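Local coordinates for transcriptional regulator (LacI family) (Clostridium acetobutylicum ATCC 824, PDB 3G85), which probably acts as a DNA-binding transcription factor of the LacI family, its effector-binding region having the periplasmic binding protein-like fold, at residues D140-R145 against F193-S198; K147-T152 against I158-N163; K181-K186 against S205-R210; I199-I204 against E229-S234; I212-P215 against E219-A222. One frame throughout, in Å; residues are numbered along the deposited sequence.

Interaction 1: D140-R145 against F193-S198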
# COMPACT_ATOMS: atom_id res chain seq x y z
N ASP A 140 -9.40 -3.42 3.48
CA ASP A 140 -9.44 -3.02 4.88
C ASP A 140 -8.14 -2.35 5.34
O ASP A 140 -8.17 -1.42 6.15
CB ASP A 140 -9.70 -4.24 5.77
CG ASP A 140 -11.16 -4.61 5.85
OD1 ASP A 140 -11.95 -4.27 4.94
OD2 ASP A 140 -11.52 -5.25 6.86
N ALA A 141 -7.01 -2.87 4.86
CA ALA A 141 -5.70 -2.29 5.12
C ALA A 141 -5.68 -0.80 4.82
O ALA A 141 -5.21 -0.02 5.62
CB ALA A 141 -4.64 -3.00 4.28
N MSE A 142 -6.22 -0.40 3.67
CA MSE A 142 -6.25 1.02 3.31
C MSE A 142 -7.14 1.85 4.23
O MSE A 142 -6.79 2.99 4.57
CB MSE A 142 -6.68 1.22 1.87
CG MSE A 142 -5.56 0.95 0.95
SE MSE A 142 -6.00 1.32 -0.92
CE MSE A 142 -6.01 3.29 -0.87
N ASP A 143 -8.28 1.28 4.63
CA ASP A 143 -9.14 1.92 5.61
C ASP A 143 -8.37 2.12 6.91
O ASP A 143 -8.37 3.21 7.47
CB ASP A 143 -10.39 1.06 5.87
CG ASP A 143 -11.50 1.31 4.85
OD1 ASP A 143 -11.59 2.46 4.34
OD2 ASP A 143 -12.29 0.36 4.57
N ASN A 144 -7.68 1.08 7.36
CA ASN A 144 -6.92 1.16 8.60
C ASN A 144 -5.84 2.20 8.60
O ASN A 144 -5.59 2.80 9.63
CB ASN A 144 -6.37 -0.21 8.99
CG ASN A 144 -7.45 -1.12 9.46
OD1 ASN A 144 -8.52 -0.66 9.85
ND2 ASN A 144 -7.22 -2.43 9.38
N ARG A 145 -5.18 2.44 7.45
CA ARG A 145 -4.19 3.52 7.40
C ARG A 145 -4.86 4.86 7.65
O ARG A 145 -4.34 5.74 8.36
CB ARG A 145 -3.42 3.53 6.05
CG ARG A 145 -2.38 2.43 5.95
CD ARG A 145 -1.43 2.55 4.75
NE ARG A 145 -1.99 2.42 3.40
CZ ARG A 145 -2.15 1.28 2.72
NH1 ARG A 145 -1.85 0.11 3.24
NH2 ARG A 145 -2.64 1.33 1.48
N PHE A 193 -2.33 15.14 4.77
CA PHE A 193 -2.07 13.72 4.59
C PHE A 193 -2.59 13.25 3.23
O PHE A 193 -3.75 13.47 2.89
CB PHE A 193 -2.76 12.95 5.71
CG PHE A 193 -2.67 11.45 5.59
CD1 PHE A 193 -1.44 10.79 5.77
CD2 PHE A 193 -3.82 10.71 5.36
CE1 PHE A 193 -1.37 9.41 5.72
CE2 PHE A 193 -3.76 9.28 5.30
CZ PHE A 193 -2.52 8.65 5.47
N CYS A 194 -1.73 12.61 2.44
CA CYS A 194 -2.19 11.99 1.18
C CYS A 194 -2.03 10.49 1.30
O CYS A 194 -0.95 10.03 1.67
CB CYS A 194 -1.38 12.48 -0.02
SG CYS A 194 -1.47 14.28 -0.31
N ASN A 195 -3.06 9.73 1.01
CA ASN A 195 -2.93 8.28 1.22
C ASN A 195 -2.31 7.57 0.02
O ASN A 195 -2.33 6.33 -0.05
CB ASN A 195 -4.26 7.63 1.71
CG ASN A 195 -5.31 7.47 0.62
OD1 ASN A 195 -5.22 8.07 -0.45
ND2 ASN A 195 -6.33 6.64 0.88
N SER A 196 -1.76 8.34 -0.92
CA SER A 196 -0.85 7.75 -1.93
C SER A 196 0.19 8.79 -2.32
O SER A 196 -0.07 10.02 -2.29
CB SER A 196 -1.61 7.19 -3.15
OG SER A 196 -1.69 8.13 -4.21
N ASP A 197 1.38 8.32 -2.68
CA ASP A 197 2.43 9.22 -3.15
C ASP A 197 2.09 9.82 -4.51
O ASP A 197 2.48 10.96 -4.76
CB ASP A 197 3.79 8.53 -3.23
CG ASP A 197 3.75 7.33 -4.17
OD1 ASP A 197 3.02 6.37 -3.85
OD2 ASP A 197 4.38 7.39 -5.26
N SER A 198 1.34 9.12 -5.37
CA SER A 198 0.97 9.70 -6.67
C SER A 198 0.10 10.93 -6.45
O SER A 198 0.23 11.94 -7.13
CB SER A 198 0.18 8.69 -7.54
OG SER A 198 1.05 7.67 -7.97
O HOH W 1 -5.49 4.79 2.97

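Interaction 2: K147-T152 against I158-N163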
# COMPACT_ATOMS: atom_id res chain seq x y z
N LYS A 147 -7.77 5.39 9.25
CA LYS A 147 -8.24 5.36 10.64
C LYS A 147 -7.09 5.66 11.58
O LYS A 147 -7.24 6.45 12.51
CB LYS A 147 -8.84 4.00 11.00
CG LYS A 147 -10.09 3.60 10.20
CD LYS A 147 -10.69 2.31 10.77
CE LYS A 147 -12.07 2.02 10.19
NZ LYS A 147 -12.14 0.54 9.99
N GLY A 148 -5.92 5.08 11.31
CA GLY A 148 -4.72 5.37 12.10
C GLY A 148 -4.39 6.86 12.11
O GLY A 148 -4.06 7.42 13.17
N PHE A 149 -4.47 7.51 10.96
CA PHE A 149 -4.21 8.95 10.86
C PHE A 149 -5.28 9.77 11.60
O PHE A 149 -4.96 10.61 12.43
CB PHE A 149 -4.12 9.43 9.40
CG PHE A 149 -3.79 10.89 9.27
CD1 PHE A 149 -2.50 11.34 9.51
CD2 PHE A 149 -4.79 11.84 8.95
CE1 PHE A 149 -2.17 12.68 9.40
CE2 PHE A 149 -4.48 13.22 8.87
CZ PHE A 149 -3.18 13.65 9.11
N ILE A 150 -6.54 9.52 11.27
CA ILE A 150 -7.69 10.28 11.76
C ILE A 150 -7.84 10.17 13.29
O ILE A 150 -7.91 11.19 13.98
CB ILE A 150 -9.00 9.84 11.03
CG1 ILE A 150 -8.92 10.13 9.53
CG2 ILE A 150 -10.25 10.49 11.63
CD1 ILE A 150 -8.41 11.50 9.23
N GLU A 151 -7.86 8.94 13.79
CA GLU A 151 -7.95 8.67 15.23
C GLU A 151 -6.78 9.24 16.01
O GLU A 151 -6.96 9.75 17.13
CB GLU A 151 -8.11 7.18 15.51
CG GLU A 151 -9.48 6.61 15.02
CD GLU A 151 -9.67 5.11 15.21
OE1 GLU A 151 -8.93 4.45 15.97
OE2 GLU A 151 -10.63 4.57 14.57
N THR A 152 -5.58 9.16 15.44
CA THR A 152 -4.41 9.69 16.10
C THR A 152 -4.46 11.21 16.12
O THR A 152 -4.00 11.84 17.08
CB THR A 152 -3.09 9.14 15.46
OG1 THR A 152 -3.11 7.70 15.50
CG2 THR A 152 -1.87 9.67 16.20
N ILE A 158 -5.38 17.49 16.96
CA ILE A 158 -5.35 17.97 15.57
C ILE A 158 -6.76 17.82 14.99
O ILE A 158 -7.27 16.69 14.87
CB ILE A 158 -4.32 17.19 14.72
CG1 ILE A 158 -2.91 17.31 15.33
CG2 ILE A 158 -4.34 17.69 13.27
CD1 ILE A 158 -1.85 16.39 14.68
N LYS A 159 -7.40 18.95 14.66
CA LYS A 159 -8.76 18.91 14.11
C LYS A 159 -8.73 18.43 12.66
O LYS A 159 -7.93 18.91 11.89
CB LYS A 159 -9.43 20.30 14.17
CG LYS A 159 -10.91 20.30 13.74
CD LYS A 159 -11.53 21.73 13.68
CE LYS A 159 -13.00 21.67 13.20
NZ LYS A 159 -13.56 23.00 12.73
N ILE A 160 -9.58 17.47 12.31
CA ILE A 160 -9.82 17.17 10.90
C ILE A 160 -11.29 17.29 10.63
O ILE A 160 -12.05 16.33 10.82
CB ILE A 160 -9.41 15.73 10.43
CG1 ILE A 160 -8.19 15.19 11.17
CG2 ILE A 160 -9.24 15.69 8.90
CD1 ILE A 160 -6.93 15.88 10.76
N SER A 161 -11.68 18.47 10.15
CA SER A 161 -13.05 18.72 9.69
C SER A 161 -13.39 17.79 8.54
O SER A 161 -12.57 17.55 7.65
CB SER A 161 -13.18 20.18 9.28
OG SER A 161 -12.53 21.03 10.23
N GLU A 162 -14.62 17.25 8.56
CA GLU A 162 -15.08 16.24 7.60
C GLU A 162 -15.03 16.75 6.17
O GLU A 162 -14.83 15.98 5.23
CB GLU A 162 -16.51 15.84 7.93
CG GLU A 162 -16.97 14.56 7.26
CD GLU A 162 -18.42 14.25 7.57
OE1 GLU A 162 -18.96 14.85 8.56
OE2 GLU A 162 -19.02 13.44 6.83
N ASN A 163 -15.19 18.05 6.00
CA ASN A 163 -15.13 18.62 4.68
C ASN A 163 -13.69 18.84 4.23
O ASN A 163 -13.44 19.24 3.09
CB ASN A 163 -15.90 19.94 4.62
CG ASN A 163 -15.20 21.03 5.37
OD1 ASN A 163 -14.92 20.88 6.56
ND2 ASN A 163 -14.90 22.12 4.68

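Interaction 3: K181-K186 against S205-R210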
# COMPACT_ATOMS: atom_id res chain seq x y z
N LYS A 181 -9.28 21.63 -5.85
CA LYS A 181 -10.42 21.73 -4.91
C LYS A 181 -9.96 22.19 -3.54
O LYS A 181 -10.57 23.10 -2.96
CB LYS A 181 -11.12 20.39 -4.75
CG LYS A 181 -11.60 19.82 -6.02
CD LYS A 181 -12.24 18.46 -5.80
CE LYS A 181 -12.50 17.83 -7.17
NZ LYS A 181 -12.98 16.43 -7.10
N LEU A 182 -8.90 21.57 -3.02
CA LEU A 182 -8.29 21.99 -1.75
C LEU A 182 -8.09 23.50 -1.76
O LEU A 182 -8.38 24.16 -0.78
CB LEU A 182 -6.93 21.32 -1.50
CG LEU A 182 -6.19 21.58 -0.18
CD1 LEU A 182 -7.02 21.08 1.03
CD2 LEU A 182 -4.77 20.97 -0.16
N MSE A 183 -7.62 24.02 -2.89
CA MSE A 183 -7.33 25.45 -3.02
C MSE A 183 -8.59 26.34 -3.00
O MSE A 183 -8.49 27.53 -2.72
CB MSE A 183 -6.52 25.74 -4.29
CG MSE A 183 -5.12 25.13 -4.32
SE MSE A 183 -3.94 25.94 -3.00
CE MSE A 183 -4.23 24.82 -1.43
N LYS A 184 -9.74 25.75 -3.28
CA LYS A 184 -11.01 26.48 -3.23
C LYS A 184 -11.58 26.64 -1.84
O LYS A 184 -12.47 27.47 -1.64
CB LYS A 184 -12.04 25.84 -4.14
CG LYS A 184 -11.85 26.25 -5.55
CD LYS A 184 -12.71 25.47 -6.47
CE LYS A 184 -12.25 25.79 -7.90
NZ LYS A 184 -13.21 25.23 -8.84
N LEU A 185 -11.08 25.85 -0.89
CA LEU A 185 -11.53 25.91 0.50
C LEU A 185 -11.27 27.31 1.07
O LEU A 185 -10.24 27.94 0.78
CB LEU A 185 -10.92 24.79 1.36
CG LEU A 185 -11.38 23.33 1.15
CD1 LEU A 185 -10.39 22.33 1.72
CD2 LEU A 185 -12.74 23.06 1.76
N LYS A 186 -12.25 27.82 1.82
CA LYS A 186 -12.10 29.12 2.47
C LYS A 186 -10.92 29.11 3.42
O LYS A 186 -10.14 30.06 3.43
CB LYS A 186 -13.38 29.52 3.22
CG LYS A 186 -14.27 30.46 2.44
CD LYS A 186 -15.29 29.72 1.58
CE LYS A 186 -15.88 30.65 0.54
NZ LYS A 186 -14.90 30.92 -0.57
N SER A 205 2.56 19.56 -7.63
CA SER A 205 2.53 20.18 -8.96
C SER A 205 1.75 21.51 -8.86
O SER A 205 2.21 22.58 -9.30
CB SER A 205 1.86 19.24 -9.99
OG SER A 205 1.73 19.82 -11.27
N VAL A 206 0.57 21.43 -8.25
CA VAL A 206 -0.33 22.59 -8.15
C VAL A 206 0.22 23.62 -7.15
O VAL A 206 0.27 24.81 -7.45
CB VAL A 206 -1.75 22.14 -7.77
CG1 VAL A 206 -2.66 23.37 -7.49
CG2 VAL A 206 -2.34 21.31 -8.88
N LEU A 207 0.63 23.16 -5.97
CA LEU A 207 1.20 24.07 -4.96
C LEU A 207 2.42 24.83 -5.48
O LEU A 207 2.61 26.01 -5.13
CB LEU A 207 1.56 23.32 -3.67
CG LEU A 207 0.51 22.51 -2.91
CD1 LEU A 207 1.13 22.06 -1.61
CD2 LEU A 207 -0.79 23.27 -2.66
N ASN A 208 3.26 24.17 -6.28
CA ASN A 208 4.39 24.84 -6.92
C ASN A 208 3.97 25.94 -7.92
O ASN A 208 4.51 27.05 -7.88
CB ASN A 208 5.32 23.83 -7.60
CG ASN A 208 6.16 23.04 -6.59
OD1 ASN A 208 6.21 23.39 -5.41
ND2 ASN A 208 6.83 21.99 -7.07
N LYS A 209 3.02 25.62 -8.80
CA LYS A 209 2.47 26.57 -9.77
C LYS A 209 1.88 27.79 -9.06
O LYS A 209 2.05 28.92 -9.51
CB LYS A 209 1.38 25.91 -10.64
CG LYS A 209 1.88 25.15 -11.87
CD LYS A 209 0.74 24.77 -12.84
CE LYS A 209 0.30 25.96 -13.70
NZ LYS A 209 -0.39 25.61 -15.00
N ARG A 210 1.18 27.56 -7.96
CA ARG A 210 0.52 28.62 -7.22
C ARG A 210 1.42 29.26 -6.16
O ARG A 210 0.97 30.15 -5.43
CB ARG A 210 -0.80 28.10 -6.65
CG ARG A 210 -1.75 27.77 -7.78
CD ARG A 210 -3.15 27.43 -7.36
NE ARG A 210 -3.89 26.86 -8.50
CZ ARG A 210 -5.18 26.58 -8.49
NH1 ARG A 210 -5.91 26.84 -7.41
NH2 ARG A 210 -5.76 26.06 -9.55

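Interaction 4: I199-I204 against E229-S234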
# COMPACT_ATOMS: atom_id res chain seq x y z
N ILE A 199 -0.80 10.82 -5.48
CA ILE A 199 -1.66 11.94 -5.12
C ILE A 199 -0.78 13.10 -4.67
O ILE A 199 -0.97 14.25 -5.10
CB ILE A 199 -2.69 11.50 -4.06
CG1 ILE A 199 -3.82 10.68 -4.72
CG2 ILE A 199 -3.23 12.72 -3.29
CD1 ILE A 199 -4.77 10.09 -3.74
N ALA A 200 0.18 12.81 -3.80
CA ALA A 200 1.07 13.86 -3.28
C ALA A 200 1.88 14.55 -4.37
O ALA A 200 2.08 15.78 -4.35
CB ALA A 200 2.01 13.27 -2.21
N LEU A 201 2.33 13.79 -5.35
CA LEU A 201 3.11 14.38 -6.45
C LEU A 201 2.26 15.35 -7.29
O LEU A 201 2.73 16.44 -7.67
CB LEU A 201 3.70 13.31 -7.36
CG LEU A 201 4.80 12.48 -6.68
CD1 LEU A 201 5.15 11.31 -7.62
CD2 LEU A 201 6.03 13.36 -6.24
N GLY A 202 1.00 14.99 -7.51
CA GLY A 202 0.06 15.87 -8.21
C GLY A 202 -0.23 17.14 -7.40
O GLY A 202 -0.31 18.25 -7.96
N VAL A 203 -0.42 16.96 -6.09
CA VAL A 203 -0.66 18.10 -5.18
C VAL A 203 0.49 19.12 -5.24
O VAL A 203 0.28 20.32 -5.42
CB VAL A 203 -0.87 17.64 -3.75
CG1 VAL A 203 -0.81 18.88 -2.78
CG2 VAL A 203 -2.18 16.83 -3.61
N ILE A 204 1.72 18.64 -5.15
CA ILE A 204 2.88 19.51 -5.18
C ILE A 204 2.99 20.22 -6.54
O ILE A 204 3.44 21.39 -6.58
CB ILE A 204 4.14 18.71 -4.81
CG1 ILE A 204 4.15 18.45 -3.32
CG2 ILE A 204 5.42 19.43 -5.21
CD1 ILE A 204 4.88 17.17 -3.01
N GLU A 229 11.97 6.56 -5.07
CA GLU A 229 12.77 7.62 -5.67
C GLU A 229 11.96 8.83 -6.17
O GLU A 229 12.50 9.95 -6.27
CB GLU A 229 13.70 7.08 -6.78
CG GLU A 229 14.94 6.43 -6.17
CD GLU A 229 16.04 6.12 -7.17
OE1 GLU A 229 16.06 6.69 -8.29
OE2 GLU A 229 16.89 5.28 -6.81
N TYR A 230 10.70 8.62 -6.55
CA TYR A 230 9.89 9.73 -7.05
C TYR A 230 9.68 10.79 -5.97
O TYR A 230 9.71 11.99 -6.23
CB TYR A 230 8.55 9.26 -7.63
CG TYR A 230 8.68 8.55 -8.95
CD1 TYR A 230 8.94 9.26 -10.13
CD2 TYR A 230 8.54 7.17 -9.03
CE1 TYR A 230 9.07 8.60 -11.36
CE2 TYR A 230 8.66 6.50 -10.26
CZ TYR A 230 8.92 7.22 -11.41
OH TYR A 230 9.04 6.57 -12.61
N THR A 231 9.48 10.34 -4.74
CA THR A 231 9.29 11.28 -3.63
C THR A 231 10.63 11.68 -2.99
O THR A 231 10.71 12.72 -2.32
CB THR A 231 8.36 10.69 -2.55
OG1 THR A 231 8.81 9.37 -2.20
CG2 THR A 231 6.90 10.62 -3.08
N GLU A 232 11.69 10.89 -3.22
CA GLU A 232 13.03 11.26 -2.70
C GLU A 232 13.51 12.53 -3.40
O GLU A 232 14.07 13.42 -2.77
CB GLU A 232 14.06 10.15 -2.90
CG GLU A 232 15.43 10.45 -2.20
CD GLU A 232 16.45 9.35 -2.34
OE1 GLU A 232 16.16 8.31 -2.96
OE2 GLU A 232 17.58 9.53 -1.84
N PHE A 233 13.27 12.60 -4.70
CA PHE A 233 13.85 13.62 -5.55
C PHE A 233 12.85 14.54 -6.22
O PHE A 233 13.20 15.23 -7.18
CB PHE A 233 14.74 12.99 -6.62
CG PHE A 233 15.88 12.16 -6.07
CD1 PHE A 233 16.96 12.75 -5.42
CD2 PHE A 233 15.89 10.77 -6.26
CE1 PHE A 233 18.05 11.97 -4.91
CE2 PHE A 233 16.96 9.97 -5.80
CZ PHE A 233 18.05 10.56 -5.11
N SER A 234 11.60 14.53 -5.74
CA SER A 234 10.61 15.49 -6.22
C SER A 234 11.03 16.92 -5.80
O SER A 234 11.95 17.09 -5.00
CB SER A 234 9.22 15.17 -5.67
OG SER A 234 9.32 14.98 -4.27

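Interaction 5: I212-P215 against E219-A222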
# COMPACT_ATOMS: atom_id res chain seq x y z
N ILE A 212 2.71 28.20 -3.36
CA ILE A 212 2.44 27.92 -1.96
C ILE A 212 3.66 27.19 -1.43
O ILE A 212 4.14 26.24 -2.05
CB ILE A 212 1.13 27.15 -1.80
CG1 ILE A 212 -0.02 28.04 -2.26
CG2 ILE A 212 0.91 26.72 -0.37
CD1 ILE A 212 -0.99 27.33 -3.12
N SER A 213 4.18 27.66 -0.31
CA SER A 213 5.43 27.14 0.24
C SER A 213 5.30 25.82 0.98
O SER A 213 4.46 25.67 1.87
CB SER A 213 6.08 28.18 1.15
OG SER A 213 6.37 29.34 0.41
N ILE A 214 6.14 24.86 0.59
CA ILE A 214 6.23 23.58 1.28
C ILE A 214 7.59 23.53 1.98
O ILE A 214 8.62 23.75 1.33
CB ILE A 214 6.05 22.39 0.30
CG1 ILE A 214 4.72 22.49 -0.46
CG2 ILE A 214 6.19 21.04 1.04
CD1 ILE A 214 4.72 21.82 -1.85
N PRO A 215 7.63 23.24 3.30
CA PRO A 215 6.56 22.93 4.24
C PRO A 215 5.94 24.16 4.91
O PRO A 215 5.06 24.00 5.77
CB PRO A 215 7.30 22.14 5.30
CG PRO A 215 8.60 22.86 5.38
CD PRO A 215 8.94 23.19 3.97
N GLU A 219 2.46 21.46 4.93
CA GLU A 219 3.39 20.33 5.08
C GLU A 219 2.67 19.03 4.69
O GLU A 219 1.55 18.81 5.09
CB GLU A 219 3.93 20.25 6.49
CG GLU A 219 5.17 19.39 6.54
CD GLU A 219 5.96 19.50 7.83
OE1 GLU A 219 5.85 20.53 8.55
OE2 GLU A 219 6.68 18.53 8.13
N ILE A 220 3.33 18.18 3.90
CA ILE A 220 2.67 16.98 3.38
C ILE A 220 3.34 15.73 3.93
O ILE A 220 4.55 15.67 4.04
CB ILE A 220 2.76 16.93 1.82
CG1 ILE A 220 2.12 18.20 1.25
CG2 ILE A 220 2.10 15.62 1.28
CD1 ILE A 220 2.42 18.48 -0.27
N VAL A 221 2.54 14.72 4.25
CA VAL A 221 3.05 13.37 4.50
C VAL A 221 2.20 12.48 3.63
O VAL A 221 0.99 12.65 3.55
CB VAL A 221 2.92 12.91 5.96
CG1 VAL A 221 3.36 11.42 6.12
CG2 VAL A 221 3.81 13.80 6.85
N ALA A 222 2.84 11.55 2.93
CA ALA A 222 2.07 10.68 2.03
C ALA A 222 2.40 9.24 2.34
O ALA A 222 3.47 8.95 2.84
CB ALA A 222 2.43 10.97 0.60

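Interaction 1: D140-R145 against F193-S198
Selenomethionine Met142 and Asn195 meet across a short gap, the terminal CE of Met142 standing 3.8 Å from ND2 of Asn195, with the two side chains at about a right angle. The same amide nitrogen donates to water 1, 2.9 Å from Asn195 ND2, and that water in turn donates to Met142 O over 2.7 Å. One amide N-H is thus tied through a single water to a backbone carbonyl of the facing helix. Next to this bridge the Phe193 ring brings its CZ to 4.5 Å from Arg145 O, an oblique and loose approach. Phe193 lies near the end of strand 191-194 and Asn195 just past it, so the contact joins the C-terminal end of an inner strand of the mixed sheet to the start of helix 140-155; in periplasmic binding protein-like folds this end of the strands faces the cleft between the two lobes. Further out, Asn195 OD1 accepts from the backbone N of Thr135, which fixes the rotation of the amide and turns ND2 toward the water. Arg145 lays one face of its guanidinium over Met142 CA, 4.0 Å above the plane and toward the rim. Its NH1 is hydrogen-bonded to Asn111 OD1 and its NH2 to a glycerol, probably from the crystallisation liquor, which may mark a pocket. Ser196, whose OG bonds to Ile199 N, is the N-cap of helix 197-209.

Interaction 2: K147-T152 against I158-N163
Phe149 is the first residue of segment 147-152 to touch the loop 158-163: its CE2 lies 4.1 Å from CD1 of Ile160. The ring swings out with CG anti to the backbone N (chi1 -178°), and the methyl approaches it obliquely, the two side chains running at about a right angle. Phe149 also stacks with the ring of Phe193, and so links the loop to strand 191-194. Ile150, next along the helix, offers its CD1 to CG1 of Ile160 at 4.2 Å. Ile160 therefore divides its work, the methylene meeting Ile150 and the terminal methyl meeting Phe149. Thr152 faces helix 111-124 instead, and its OG1 donates to Gly148 O over 2.5 Å, in the carbonyl plane with a C=O...donor angle of 159°. Gly148 O also takes the backbone N-H of Thr152, so two donors of one residue grip a single carbonyl. Ile158 and Ile160 also rest on Cys153 of the same helix and on Ala130. The purely apolar contact packs the loop between helix 140-155 and strand 165-167 back on the helix, a helix-to-strand connection of the alpha/beta sandwich of periplasmic binding protein-like domains.

Interaction 3: K181-K186 against S205-R210
Met183 and Leu207 are the residues whose backbones come nearest, their CA atoms 8.9 Å apart, a spacing that the side chains must bridge. Segment 181-186 runs from helix 172-182 and includes a type I beta turn from Leu182 to Leu185, in which Leu185 N bonds to Leu182 O. Segment 205-210 is the final part of helix 197-209, closed by the bond from Arg210 N to Val206 O. No hydrogen bond joins the two.

Selenomethionine Met183 makes all the close contacts of the first segment. Its chain bends at both chi2 (-67°) and chi3 (89°), which folds the selenium and the methyl back toward Leu207. There CE lies 4.0 Å from Leu207 CD2, with SE only slightly farther from the same methyl, and the two side chains run at about a right angle. Nearer the backbone, Met183 CG approaches Val206 CG1 at 4.4 Å. The two helices flank strand 191-194, which lies between them in the chain; this is the beta-alpha-beta connectivity of the periplasmic binding protein-like domain, and the contact pairs their C-terminal ends on one side of the sheet. Val206 also packs on Val176 and Ala179 of helix 172-182, extending the interface back along that helix.

Arg210 runs alongside Met183 at the border of this apolar group. Extended from CG to NE, its side chain slides past Met183 in the opposite direction and places NH1 3.4 Å from Met183 CB, the guanidinium turned obliquely to that carbon. Arg210 is solvent-exposed and also touches Lys180, whereas Leu207 is buried and rests on Ile214.

Interaction 4: I199-I204 against E229-S234
Apolar contacts centre on Leu201, which reaches from helix 197-209 into a site formed by Tyr230, Thr231 and Ser234. Its two methyls divide the partners. CD1 meets Tyr230 CB at 4.0 Å, with the Leu201 and Tyr230 side chains at about a right angle; it is the beta carbon of the tyrosine that makes this contact, while the phenol end leads away. CD2 faces Ser234 CB at 3.7 Å and Thr231 CG2 at 4.3 Å. The first torsion of Leu201 (-68°) puts CG anti to the carbonyl carbon, and from there the isobutyl fork spreads across the last turn of helix 228-232 and Ser234 just past it.

Contacts with polar atoms are of the van der Waals kind. The same CD2 of Leu201 comes to 3.9 Å from Tyr230 O, and no hydrogen bond crosses between the segments.

Hydrogen bonds outside the interface engage the polar ends of the receiving residues. Ser234 OG bonds to Pro236 O, so it is CB that meets the leucine. Thr231 OG1 is engaged by Arg279 NH1 and by Arg228 O, so the hydroxyl is held on its polar side and the methyl is presented to Leu201.

Behind the leucine, Ala200 and Ile204 carry helix 197-209 onto the sheet, packing on Ala222 and Ile220 respectively. Helix 228-232 follows strand 219-224 and leads to strand 239-242, so this contact sets the short helix of one beta-alpha-beta crossover against the longer helix of the preceding one, an association of neighbouring helices characteristic of the alpha/beta sandwich in periplasmic binding protein-like domains.

Interaction 5: I212-P215 against E219-A222
Pro215 and Glu219 form the closer half of this contact, with Pro215 CB 3.7 Å from Glu219 CG. The glutamate is drawn out straight: its CG lies anti to the backbone N (chi1 -162°) and the chain stays extended beyond it, so that its aliphatic stem runs by the proline ring and CD lies 3.9 Å from Pro215 CB. The carboxylate is held elsewhere, OE1 by the hydroxyl of Tyr127 and OE2 by a salt bridge to Lys125 NZ, two bonds that limit its rotation and are consistent with the stem lying along the proline. The chain folds back on itself between Pro215 and Glu219, bringing their CA atoms to 4.2 Å, and the peptide bond from Ile214 into Pro215 is cis. The other half is apolar and looser, Ile214 CD1 meeting Ile220 CD1 at 4.4 Å. Both isoleucines have CG1 beside the backbone N, with chi1 near -57° and -58°, and end their chains nearly extended, which brings the two terminal methyls together. Ile204 touches both residues, and Leu207 also packs on Ile214, so helix 197-209 covers this apolar pair. The segments belong to the loop that leads from helix 197-209 into strand 219-224, and to the start of that strand, an alpha-to-beta connection of the periplasmic binding protein-like fold.

In the fold
All five contacts fall in one lobe, around the mixed sheet that includes strands 191-194 and 219-224. Helix 140-155 is shared by interactions 1 and 2, whose centres lie about 13 Å apart and which meet where Phe193 packs on Phe149. Helix 197-209 serves interactions 1, 4 and 3 in turn, from its N-terminal end through its middle to its C-terminal end. Interaction 5 falls within the chain span of interaction 4, their centres about 11 Å apart. Strand 219-224 pairs with strand 191-194, connecting interactions 1 and 5. The contacts thus spread from interaction 1, nearest the chain's centre, to interaction 3, farthest out, with helix 197-209 tying neighbouring crossovers into one lobe.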